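Local coordinates for protein acyl-homoserine-lactone synthase (PDB 6WNS) that catalyses the synthesis of an acyl-homoserine lactone quorum-sensing signal, probably from S-adenosylmethionine and an acyl chain delivered by coenzyme A, at residues L56-L61 against S71-T76; E78-S83 against I100-R105; L156-F161 against P183-Q188; F106-S111 against P120-V125. One frame throughout, in Å; residues are numbered along the deposited sequence.

In the fold
All four contacts reach one mixed sheet, whose inner strands 69-75 and 100-108 lie side by side. Interaction 1 is a hairpin ending in strand 69-75, and its centre is about 11 Å from that of interaction 2; Val74 O and Glu102 N, 2.7 Å apart, probably share a hydrogen bond. Interactions 2 and 4 use successive parts of strand 100-108, with centres about 21 Å apart on opposite sides of the chain's centre. Interaction 3 lies farther out, yet Trp158 CZ3 comes 3.9 Å from Trp103 CZ3 of the strand in interaction 2. By analogy with acetyltransferase relatives, acyl-coenzyme A is probably held near the strand end and helix start of interaction 4.

Interaction 1 (L56-L61 against S71-T76); sequences LYVLAL and SRLVPT
Leu56 and Leu73 meet on one face of the sheet, while Tyr57 and Arg72 lie alongside each other on the other. The two leucines slant across one another with CB of Leu56 4.0 Å from CB of Leu73; their branched chains suit this face, where Val58 also packs, its CG2 4.3 Å from CD1 of Leu73. On the reverse face Arg72 starts extended, CG anti to the backbone N (chi1 -178°), which runs its methylenes beside the tyrosine, CD standing 3.8 Å from Tyr57 CE1. Ring and guanidinium planes are 43° apart; the methylenes, not the guanidinium, touch the ring. Both polar ends look beyond the hairpin: Arg72 forms salt bridges to Asp48 and Asp51 and a hydrogen bond to Thr104, and Tyr57 OH bonds to Asp51. Between the faces, the antiparallel hydrogen-bonded pairs Leu56-Leu73 and Val58-Ser71 set the register, with Leu56 N 2.8 Å from Leu73 O and Val58 N 2.9 Å from Ser71 O. The hairpin thus divides its chemistry: a largely apolar face toward helix 121-135, with the hydroxyl of Ser71 buried in it without a partner in the model, and on the other an arginine and a tyrosine sharing Asp51.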
# COMPACT_ATOMS: atom_id res chain seq x y z
N LEU A 56 0.46 -9.41 2.31
CA LEU A 56 -0.90 -9.02 2.66
C LEU A 56 -1.46 -8.07 1.62
O LEU A 56 -0.80 -7.12 1.28
CB LEU A 56 -0.88 -8.33 4.03
CG LEU A 56 -0.02 -9.00 5.10
CD1 LEU A 56 -0.10 -8.14 6.36
CD2 LEU A 56 -0.50 -10.40 5.40
N TYR A 57 -2.69 -8.32 1.18
CA TYR A 57 -3.42 -7.49 0.20
C TYR A 57 -4.59 -6.83 0.92
O TYR A 57 -5.50 -7.47 1.48
CB TYR A 57 -3.83 -8.33 -1.01
CG TYR A 57 -2.64 -9.01 -1.63
CD1 TYR A 57 -1.81 -8.30 -2.48
CD2 TYR A 57 -2.31 -10.31 -1.31
CE1 TYR A 57 -0.68 -8.89 -3.05
CE2 TYR A 57 -1.16 -10.90 -1.81
CZ TYR A 57 -0.34 -10.19 -2.69
OH TYR A 57 0.75 -10.75 -3.27
N VAL A 58 -4.53 -5.52 0.93
CA VAL A 58 -5.60 -4.67 1.48
C VAL A 58 -6.42 -4.08 0.34
O VAL A 58 -5.98 -3.10 -0.28
CB VAL A 58 -5.02 -3.55 2.33
CG1 VAL A 58 -6.17 -2.86 3.05
CG2 VAL A 58 -3.99 -4.10 3.31
N LEU A 59 -7.56 -4.70 0.06
CA LEU A 59 -8.34 -4.42 -1.15
C LEU A 59 -9.66 -3.75 -0.80
O LEU A 59 -10.44 -4.30 0.04
CB LEU A 59 -8.53 -5.73 -1.88
CG LEU A 59 -7.19 -6.41 -2.26
CD1 LEU A 59 -7.50 -7.62 -3.06
CD2 LEU A 59 -6.28 -5.42 -3.02
N ALA A 60 -9.93 -2.66 -1.50
CA ALA A 60 -11.23 -1.95 -1.45
C ALA A 60 -12.17 -2.54 -2.52
O ALA A 60 -11.82 -2.45 -3.74
CB ALA A 60 -10.97 -0.49 -1.63
N LEU A 61 -13.31 -3.14 -2.09
CA LEU A 61 -14.30 -3.86 -2.95
C LEU A 61 -15.64 -3.15 -2.88
O LEU A 61 -15.65 -2.27 -2.10
CB LEU A 61 -14.50 -5.27 -2.41
CG LEU A 61 -13.21 -6.07 -2.33
CD1 LEU A 61 -13.51 -7.54 -2.19
CD2 LEU A 61 -12.32 -5.80 -3.56
N SER A 71 -3.83 -1.79 -1.70
CA SER A 71 -2.42 -1.68 -1.29
C SER A 71 -1.93 -3.04 -0.87
O SER A 71 -2.74 -3.95 -0.73
CB SER A 71 -2.26 -0.60 -0.23
OG SER A 71 -3.48 -0.39 0.42
N ARG A 72 -0.63 -3.14 -0.68
CA ARG A 72 0.07 -4.38 -0.31
C ARG A 72 1.00 -4.06 0.85
O ARG A 72 1.52 -2.93 0.92
CB ARG A 72 0.89 -4.93 -1.46
CG ARG A 72 1.62 -6.22 -1.18
CD ARG A 72 2.33 -6.65 -2.46
NE ARG A 72 3.39 -5.76 -2.96
CZ ARG A 72 4.24 -6.12 -3.89
NH1 ARG A 72 4.10 -7.33 -4.44
NH2 ARG A 72 5.24 -5.31 -4.27
N LEU A 73 1.02 -4.97 1.79
CA LEU A 73 1.95 -4.93 2.93
C LEU A 73 2.79 -6.19 2.89
O LEU A 73 2.22 -7.35 2.79
CB LEU A 73 1.15 -4.85 4.21
CG LEU A 73 0.51 -3.51 4.52
CD1 LEU A 73 -0.42 -3.62 5.71
CD2 LEU A 73 1.56 -2.43 4.74
N VAL A 74 4.08 -6.00 3.16
CA VAL A 74 5.08 -7.09 3.31
C VAL A 74 5.84 -6.94 4.62
O VAL A 74 6.29 -5.84 4.95
CB VAL A 74 6.01 -7.00 2.09
CG1 VAL A 74 7.12 -8.02 2.14
CG2 VAL A 74 5.21 -7.18 0.81
N PRO A 75 6.05 -8.02 5.39
CA PRO A 75 6.81 -7.92 6.64
C PRO A 75 8.23 -7.38 6.36
O PRO A 75 8.92 -7.82 5.43
CB PRO A 75 6.83 -9.36 7.20
CG PRO A 75 6.14 -10.24 6.23
CD PRO A 75 5.72 -9.40 5.03
N THR A 76 8.66 -6.36 7.08
CA THR A 76 10.02 -5.81 6.83
C THR A 76 11.11 -6.82 7.21
O THR A 76 12.23 -6.63 6.73
CB THR A 76 10.31 -4.50 7.56
OG1 THR A 76 10.05 -4.65 8.96
CG2 THR A 76 9.56 -3.35 6.92

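Interaction 2 (E78-S83 against I100-R105); sequences EPHLMS and IFEWTR
Glu102 reaches from its strand past the edge of the His80 ring to the first turn of helix 81-84. Its CB already lies 3.7 Å from CD2 of His80. With CG anti to the backbone N (chi1 175°) and the chain extended beyond it, CG skirts the same ring carbon, and CD comes within 3.5 Å of His80 CD2, near the ring plane. The carboxylate plane stands perpendicular to the ring. At the tip the two oxygens divide the work: OE1 receives the N-H of Leu81, N to O 2.9 Å, and OE2 that of Met82, N to O 2.8 Å. Both donors arrive on the syn side, out of the carboxylate plane by 16° and 24°. The carboxylate thus caps a helix start from a neighbouring strand, taking amide hydrogens that no preceding turn can accept. His80 occupies the N-cap, and Ser83, three residues on, accepts the His80 N-H through OG at 3.0 Å, one half of a capping box. With an alanine here in place of Glu102, the N-H groups of Leu81 and Met82 would probably be left without their acceptors, and the helix start would be freer to shift. The imidazole does not itself take the helix N-H groups; ND1 donates to Glu78 O at 2.9 Å, in the carbonyl plane, which holds the ring with CD2 toward the glutamate, and CB of Ser83 lies over one ring face. Farther along the strand, the methyl CG2 of Thr104 packs against Leu81 CB at 4.1 Å.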
# COMPACT_ATOMS: atom_id res chain seq x y z
N GLU A 78 11.11 -9.75 6.06
CA GLU A 78 11.28 -10.46 4.78
C GLU A 78 11.91 -9.47 3.82
O GLU A 78 11.70 -8.28 4.01
CB GLU A 78 9.91 -10.83 4.19
CG GLU A 78 9.19 -11.91 4.96
CD GLU A 78 9.93 -13.23 4.98
OE1 GLU A 78 10.54 -13.63 3.93
OE2 GLU A 78 9.91 -13.85 6.05
N PRO A 79 12.53 -9.95 2.72
CA PRO A 79 12.94 -9.09 1.62
C PRO A 79 11.76 -8.26 1.12
O PRO A 79 10.66 -8.78 0.99
CB PRO A 79 13.49 -10.05 0.55
CG PRO A 79 13.15 -11.46 0.97
CD PRO A 79 12.83 -11.37 2.44
N HIS A 80 12.00 -6.97 0.91
CA HIS A 80 10.96 -6.03 0.49
C HIS A 80 11.59 -4.97 -0.43
O HIS A 80 12.80 -5.09 -0.73
CB HIS A 80 10.21 -5.51 1.70
CG HIS A 80 11.07 -4.75 2.66
ND1 HIS A 80 11.89 -5.42 3.57
CD2 HIS A 80 11.20 -3.44 2.93
CE1 HIS A 80 12.49 -4.52 4.35
NE2 HIS A 80 12.09 -3.33 3.96
N LEU A 81 10.77 -4.12 -1.04
CA LEU A 81 11.26 -3.21 -2.10
C LEU A 81 12.41 -2.34 -1.55
O LEU A 81 13.47 -2.23 -2.19
CB LEU A 81 10.15 -2.30 -2.61
CG LEU A 81 10.57 -1.40 -3.77
CD1 LEU A 81 10.81 -2.22 -5.01
CD2 LEU A 81 9.51 -0.38 -4.06
N MET A 82 12.21 -1.82 -0.37
CA MET A 82 13.20 -0.87 0.21
C MET A 82 14.45 -1.64 0.56
O MET A 82 15.54 -1.04 0.42
CB MET A 82 12.68 -0.12 1.44
CG MET A 82 13.46 1.18 1.71
SD MET A 82 13.09 1.97 3.28
CE MET A 82 11.34 2.31 3.10
N SER A 83 14.33 -2.91 0.95
CA SER A 83 15.51 -3.70 1.33
C SER A 83 16.24 -4.18 0.09
O SER A 83 17.44 -4.14 0.11
CB SER A 83 15.19 -4.82 2.28
OG SER A 83 14.74 -5.97 1.62
N ILE A 100 6.78 -3.91 12.02
CA ILE A 100 6.95 -2.94 10.89
C ILE A 100 6.71 -3.67 9.57
O ILE A 100 7.46 -4.60 9.31
CB ILE A 100 8.35 -2.30 10.94
CG1 ILE A 100 8.59 -1.56 12.27
CG2 ILE A 100 8.59 -1.40 9.75
CD1 ILE A 100 9.85 -0.71 12.29
N PHE A 101 5.81 -3.14 8.70
CA PHE A 101 5.51 -3.76 7.38
C PHE A 101 5.76 -2.70 6.33
O PHE A 101 5.68 -1.50 6.63
CB PHE A 101 4.09 -4.31 7.29
CG PHE A 101 3.91 -5.70 7.87
CD1 PHE A 101 3.35 -6.73 7.11
CD2 PHE A 101 4.38 -6.00 9.14
CE1 PHE A 101 3.17 -7.99 7.66
CE2 PHE A 101 4.19 -7.26 9.70
CZ PHE A 101 3.58 -8.24 8.96
N GLU A 102 6.14 -3.13 5.14
CA GLU A 102 6.39 -2.18 4.04
C GLU A 102 5.11 -2.10 3.22
O GLU A 102 4.62 -3.16 2.85
CB GLU A 102 7.60 -2.58 3.21
CG GLU A 102 7.75 -1.65 2.03
CD GLU A 102 8.64 -2.11 0.92
OE1 GLU A 102 8.41 -3.22 0.42
OE2 GLU A 102 9.61 -1.32 0.56
N TRP A 103 4.68 -0.88 2.93
CA TRP A 103 3.60 -0.48 1.99
C TRP A 103 4.15 -0.38 0.57
O TRP A 103 5.13 0.38 0.35
CB TRP A 103 3.03 0.85 2.45
CG TRP A 103 1.85 1.39 1.71
CD1 TRP A 103 0.95 0.74 0.92
CD2 TRP A 103 1.39 2.75 1.82
NE1 TRP A 103 -0.03 1.62 0.52
CE2 TRP A 103 0.19 2.84 1.07
CE3 TRP A 103 1.82 3.87 2.55
CZ2 TRP A 103 -0.51 4.03 0.95
CZ3 TRP A 103 1.13 5.05 2.43
CH2 TRP A 103 -0.03 5.13 1.64
N THR A 104 3.52 -1.13 -0.36
CA THR A 104 3.78 -0.97 -1.81
C THR A 104 2.41 -0.97 -2.52
O THR A 104 1.39 -1.41 -1.93
CB THR A 104 4.74 -2.07 -2.28
OG1 THR A 104 4.28 -3.35 -1.82
CG2 THR A 104 6.16 -1.87 -1.80
N ARG A 105 2.42 -0.62 -3.79
CA ARG A 105 1.28 -0.87 -4.71
C ARG A 105 0.01 -0.20 -4.19
O ARG A 105 -1.01 -0.84 -4.15
CB ARG A 105 1.21 -2.37 -4.95
CG ARG A 105 2.52 -2.90 -5.50
CD ARG A 105 3.25 -2.13 -6.61
NE ARG A 105 4.29 -2.98 -7.20
CZ ARG A 105 4.06 -3.78 -8.25
NH1 ARG A 105 3.00 -3.56 -9.00
NH2 ARG A 105 5.01 -4.57 -8.69

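Interaction 3 (L156-F161 against P183-Q188); sequences LGWTLF and PEAIEQ
The turn that leads from helix 149-155 into edge strand 160-162 packs its backbone on the start of helix 183-192, with CA of Gly157 4.7 Å from CA of Ala185. Gly157, which ends the preceding helix with a positive phi of 117°, could carry no side chain without jamming it against the carbonyl before; a CB would also fall only 2.7 Å from CB of Gln188, so glycine is called for twice over. Ala185 complements it, since a lone methyl permits this close approach: its CB sits 4.1 Å from Gly157 O and equally far from Trp158 CD1. The indole gets there although its CB points away from the helix, because CG sits beside the backbone N (chi1 -61°) and the five-membered ring swings back, meeting the methyl obliquely. At the solvent side CB of Gln188 lies close to Leu156 O, 3.1 Å away. Polar linkage comes from just past the segment, where Thr189 OG1 is hydrogen-bonded to Trp158 NE1 and to Ala185 O. The contact itself is thus a matter of shape, small residues letting turn and helix touch, while one threonine hydroxyl satisfies the buried indole nitrogen.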
# COMPACT_ATOMS: atom_id res chain seq x y z
N LEU A 156 -3.47 14.82 6.46
CA LEU A 156 -4.55 13.86 6.87
C LEU A 156 -4.43 13.46 8.38
O LEU A 156 -5.33 12.69 8.86
CB LEU A 156 -4.48 12.62 5.97
CG LEU A 156 -5.33 12.65 4.70
CD1 LEU A 156 -4.96 13.82 3.82
CD2 LEU A 156 -5.15 11.34 3.92
N GLY A 157 -3.32 13.82 9.05
CA GLY A 157 -3.05 13.55 10.48
C GLY A 157 -1.84 12.64 10.70
O GLY A 157 -1.54 12.35 11.86
N TRP A 158 -1.12 12.24 9.66
CA TRP A 158 -0.11 11.16 9.82
C TRP A 158 1.20 11.74 10.38
O TRP A 158 1.65 12.89 9.91
CB TRP A 158 0.14 10.40 8.52
CG TRP A 158 -1.06 9.71 7.97
CD1 TRP A 158 -2.37 10.05 8.13
CD2 TRP A 158 -1.03 8.62 7.04
NE1 TRP A 158 -3.16 9.22 7.39
CE2 TRP A 158 -2.37 8.31 6.73
CE3 TRP A 158 -0.02 7.82 6.51
CZ2 TRP A 158 -2.71 7.25 5.89
CZ3 TRP A 158 -0.34 6.80 5.64
CH2 TRP A 158 -1.68 6.51 5.36
N THR A 159 1.76 11.01 11.39
CA THR A 159 3.08 11.39 11.93
C THR A 159 4.02 10.39 11.23
O THR A 159 3.68 9.12 11.16
CB THR A 159 3.05 11.54 13.47
OG1 THR A 159 3.62 10.36 14.02
CG2 THR A 159 1.67 11.75 14.08
N LEU A 160 5.03 10.93 10.53
CA LEU A 160 5.98 10.11 9.73
C LEU A 160 7.34 10.79 9.72
O LEU A 160 7.40 12.01 10.00
CB LEU A 160 5.48 9.94 8.30
CG LEU A 160 5.33 11.24 7.51
CD1 LEU A 160 6.61 11.66 6.81
CD2 LEU A 160 4.19 11.14 6.55
N PHE A 161 8.37 10.02 9.38
CA PHE A 161 9.79 10.42 9.47
C PHE A 161 10.39 10.06 8.11
O PHE A 161 10.31 8.88 7.70
CB PHE A 161 10.50 9.75 10.65
CG PHE A 161 10.41 10.45 11.99
CD1 PHE A 161 10.91 11.73 12.18
CD2 PHE A 161 9.93 9.76 13.10
CE1 PHE A 161 10.86 12.34 13.42
CE2 PHE A 161 9.90 10.36 14.34
CZ PHE A 161 10.37 11.65 14.50
N PRO A 183 -4.11 5.69 16.49
CA PRO A 183 -5.57 5.89 16.55
C PRO A 183 -6.09 7.29 15.96
O PRO A 183 -7.29 7.42 15.56
CB PRO A 183 -5.82 5.75 18.07
CG PRO A 183 -4.86 4.67 18.47
CD PRO A 183 -3.60 5.03 17.72
N GLU A 184 -5.08 8.24 16.04
CA GLU A 184 -5.31 9.69 15.76
C GLU A 184 -5.25 9.83 14.25
O GLU A 184 -6.25 10.35 13.65
CB GLU A 184 -4.33 10.64 16.49
CG GLU A 184 -3.02 10.02 17.03
CD GLU A 184 -3.04 9.43 18.45
OE1 GLU A 184 -3.08 8.18 18.59
OE2 GLU A 184 -2.96 10.21 19.41
N ALA A 185 -4.16 9.32 13.66
CA ALA A 185 -3.93 9.29 12.20
C ALA A 185 -5.27 8.80 11.60
O ALA A 185 -5.96 9.57 10.73
CB ALA A 185 -2.72 8.44 11.90
N ILE A 186 -5.78 7.69 12.17
CA ILE A 186 -7.03 7.05 11.68
C ILE A 186 -8.18 8.07 11.71
O ILE A 186 -8.88 8.22 10.68
CB ILE A 186 -7.32 5.76 12.46
CG1 ILE A 186 -6.32 4.67 12.06
CG2 ILE A 186 -8.75 5.31 12.20
CD1 ILE A 186 -5.83 3.82 13.23
N GLU A 187 -8.38 8.73 12.85
CA GLU A 187 -9.55 9.60 13.07
C GLU A 187 -9.58 10.76 12.06
O GLU A 187 -10.67 10.99 11.37
CB GLU A 187 -9.54 10.16 14.50
CG GLU A 187 -10.56 9.48 15.37
CD GLU A 187 -11.86 9.33 14.62
OE1 GLU A 187 -12.20 8.06 14.30
OE2 GLU A 187 -12.50 10.48 14.30
N GLN A 188 -8.45 11.48 11.98
CA GLN A 188 -8.29 12.71 11.16
C GLN A 188 -8.54 12.32 9.68
O GLN A 188 -9.16 13.10 8.92
CB GLN A 188 -6.90 13.32 11.40
CG GLN A 188 -6.90 14.75 11.97
CD GLN A 188 -7.71 15.75 11.18
OE1 GLN A 188 -8.97 15.96 11.51
NE2 GLN A 188 -6.99 16.46 10.21

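Interaction 4 (F106-S111 against P120-V125); sequences FFVMPS and PVAGFV
Val121 O accepts the N-H of Val125 at 2.9 Å, an ordinary helical bond that places both valines one turn apart on the side of the helix facing strand 106-108. Everything exchanged between strand and helix is hydrocarbon. Val108 offers its two methyls to different neighbours: CG1, anti to the backbone N (chi1 -175°), lies 3.7 Å from CG1 of Val121, the two valines passing alongside one another, head to tail, while CG2 rests 3.9 Å from CB of Ala122. The small alanine lets the helix backbone come near, and CG2 is equally close to its CA. One helical turn beyond Val121, Val125 is crossed by Phe106, whose CE1 lies 3.7 Å from CG1 of the valine, the ring being met obliquely. Replacing Val108 by a glycine would probably open a gap beneath Val121 and Ala122 and let the first helical turn move against the strand. Phe107, between the two, points away and packs on helix 16-31. Strand 100-108, helix 121-135 and the parallel neighbouring strand 140-146 form a beta-alpha-beta crossover, consistent with the acetyltransferase-like fold, in whose relatives this strand end and helix start bind the acyl-coenzyme A.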
# COMPACT_ATOMS: atom_id res chain seq x y z
N PHE A 106 0.09 1.07 -3.81
CA PHE A 106 -1.11 1.87 -3.53
C PHE A 106 -1.74 2.24 -4.86
O PHE A 106 -1.01 2.73 -5.73
CB PHE A 106 -0.78 3.15 -2.78
CG PHE A 106 -1.95 4.09 -2.68
CD1 PHE A 106 -2.93 3.89 -1.72
CD2 PHE A 106 -2.05 5.17 -3.54
CE1 PHE A 106 -3.97 4.81 -1.59
CE2 PHE A 106 -3.11 6.07 -3.43
CZ PHE A 106 -4.05 5.89 -2.45
N PHE A 107 -2.99 1.90 -5.07
CA PHE A 107 -3.70 2.40 -6.27
C PHE A 107 -5.17 2.66 -5.94
O PHE A 107 -5.78 1.99 -5.08
CB PHE A 107 -3.59 1.39 -7.40
CG PHE A 107 -4.32 0.11 -7.09
CD1 PHE A 107 -3.80 -0.81 -6.20
CD2 PHE A 107 -5.58 -0.11 -7.61
CE1 PHE A 107 -4.50 -1.97 -5.89
CE2 PHE A 107 -6.25 -1.30 -7.34
CZ PHE A 107 -5.71 -2.22 -6.50
N VAL A 108 -5.71 3.57 -6.73
CA VAL A 108 -7.15 3.86 -6.82
C VAL A 108 -7.53 3.79 -8.29
O VAL A 108 -6.87 4.46 -9.21
CB VAL A 108 -7.43 5.26 -6.24
CG1 VAL A 108 -8.92 5.56 -6.21
CG2 VAL A 108 -6.81 5.42 -4.85
N MET A 109 -8.60 3.07 -8.54
CA MET A 109 -9.08 2.90 -9.91
C MET A 109 -9.67 4.24 -10.33
O MET A 109 -10.06 5.05 -9.49
CB MET A 109 -10.07 1.73 -10.03
CG MET A 109 -9.47 0.44 -9.55
SD MET A 109 -8.10 -0.06 -10.66
CE MET A 109 -9.02 -0.50 -12.14
N PRO A 110 -9.58 4.58 -11.63
CA PRO A 110 -10.30 5.73 -12.16
C PRO A 110 -11.79 5.72 -11.77
O PRO A 110 -12.24 6.76 -11.27
CB PRO A 110 -10.02 5.66 -13.69
CG PRO A 110 -9.36 4.31 -13.95
CD PRO A 110 -8.76 3.87 -12.64
N SER A 111 -12.51 4.59 -11.97
CA SER A 111 -13.97 4.39 -11.65
C SER A 111 -14.23 3.00 -11.04
O SER A 111 -13.25 2.23 -10.94
CB SER A 111 -14.88 4.60 -12.86
OG SER A 111 -14.96 5.97 -13.20
N PRO A 120 -14.46 9.18 -2.21
CA PRO A 120 -13.44 9.05 -1.19
C PRO A 120 -12.72 7.70 -1.29
O PRO A 120 -12.09 7.39 -0.32
CB PRO A 120 -14.23 9.24 0.12
CG PRO A 120 -15.68 8.90 -0.20
CD PRO A 120 -15.82 8.97 -1.71
N VAL A 121 -12.78 6.95 -2.42
CA VAL A 121 -12.17 5.58 -2.49
C VAL A 121 -10.77 5.68 -1.92
O VAL A 121 -10.35 4.79 -1.19
CB VAL A 121 -12.11 5.00 -3.91
CG1 VAL A 121 -11.21 3.77 -3.93
CG2 VAL A 121 -13.47 4.70 -4.53
N ALA A 122 -10.04 6.73 -2.28
CA ALA A 122 -8.66 6.92 -1.79
C ALA A 122 -8.74 6.90 -0.26
O ALA A 122 -8.01 6.15 0.36
CB ALA A 122 -8.04 8.18 -2.33
N GLY A 123 -9.60 7.75 0.30
CA GLY A 123 -9.85 7.80 1.76
C GLY A 123 -9.99 6.38 2.38
O GLY A 123 -9.20 6.01 3.38
N PHE A 124 -10.97 5.65 1.77
CA PHE A 124 -11.38 4.26 2.18
C PHE A 124 -10.14 3.37 2.20
O PHE A 124 -9.99 2.57 3.14
CB PHE A 124 -12.41 3.63 1.23
CG PHE A 124 -13.85 3.90 1.58
CD1 PHE A 124 -14.59 2.96 2.27
CD2 PHE A 124 -14.46 5.08 1.18
CE1 PHE A 124 -15.91 3.20 2.58
CE2 PHE A 124 -15.79 5.32 1.50
CZ PHE A 124 -16.50 4.38 2.21
N VAL A 125 -9.28 3.49 1.17
CA VAL A 125 -8.01 2.70 1.06
C VAL A 125 -7.00 3.17 2.12
O VAL A 125 -6.41 2.32 2.77
CB VAL A 125 -7.39 2.82 -0.34
CG1 VAL A 125 -6.08 2.05 -0.40
CG2 VAL A 125 -8.34 2.39 -1.44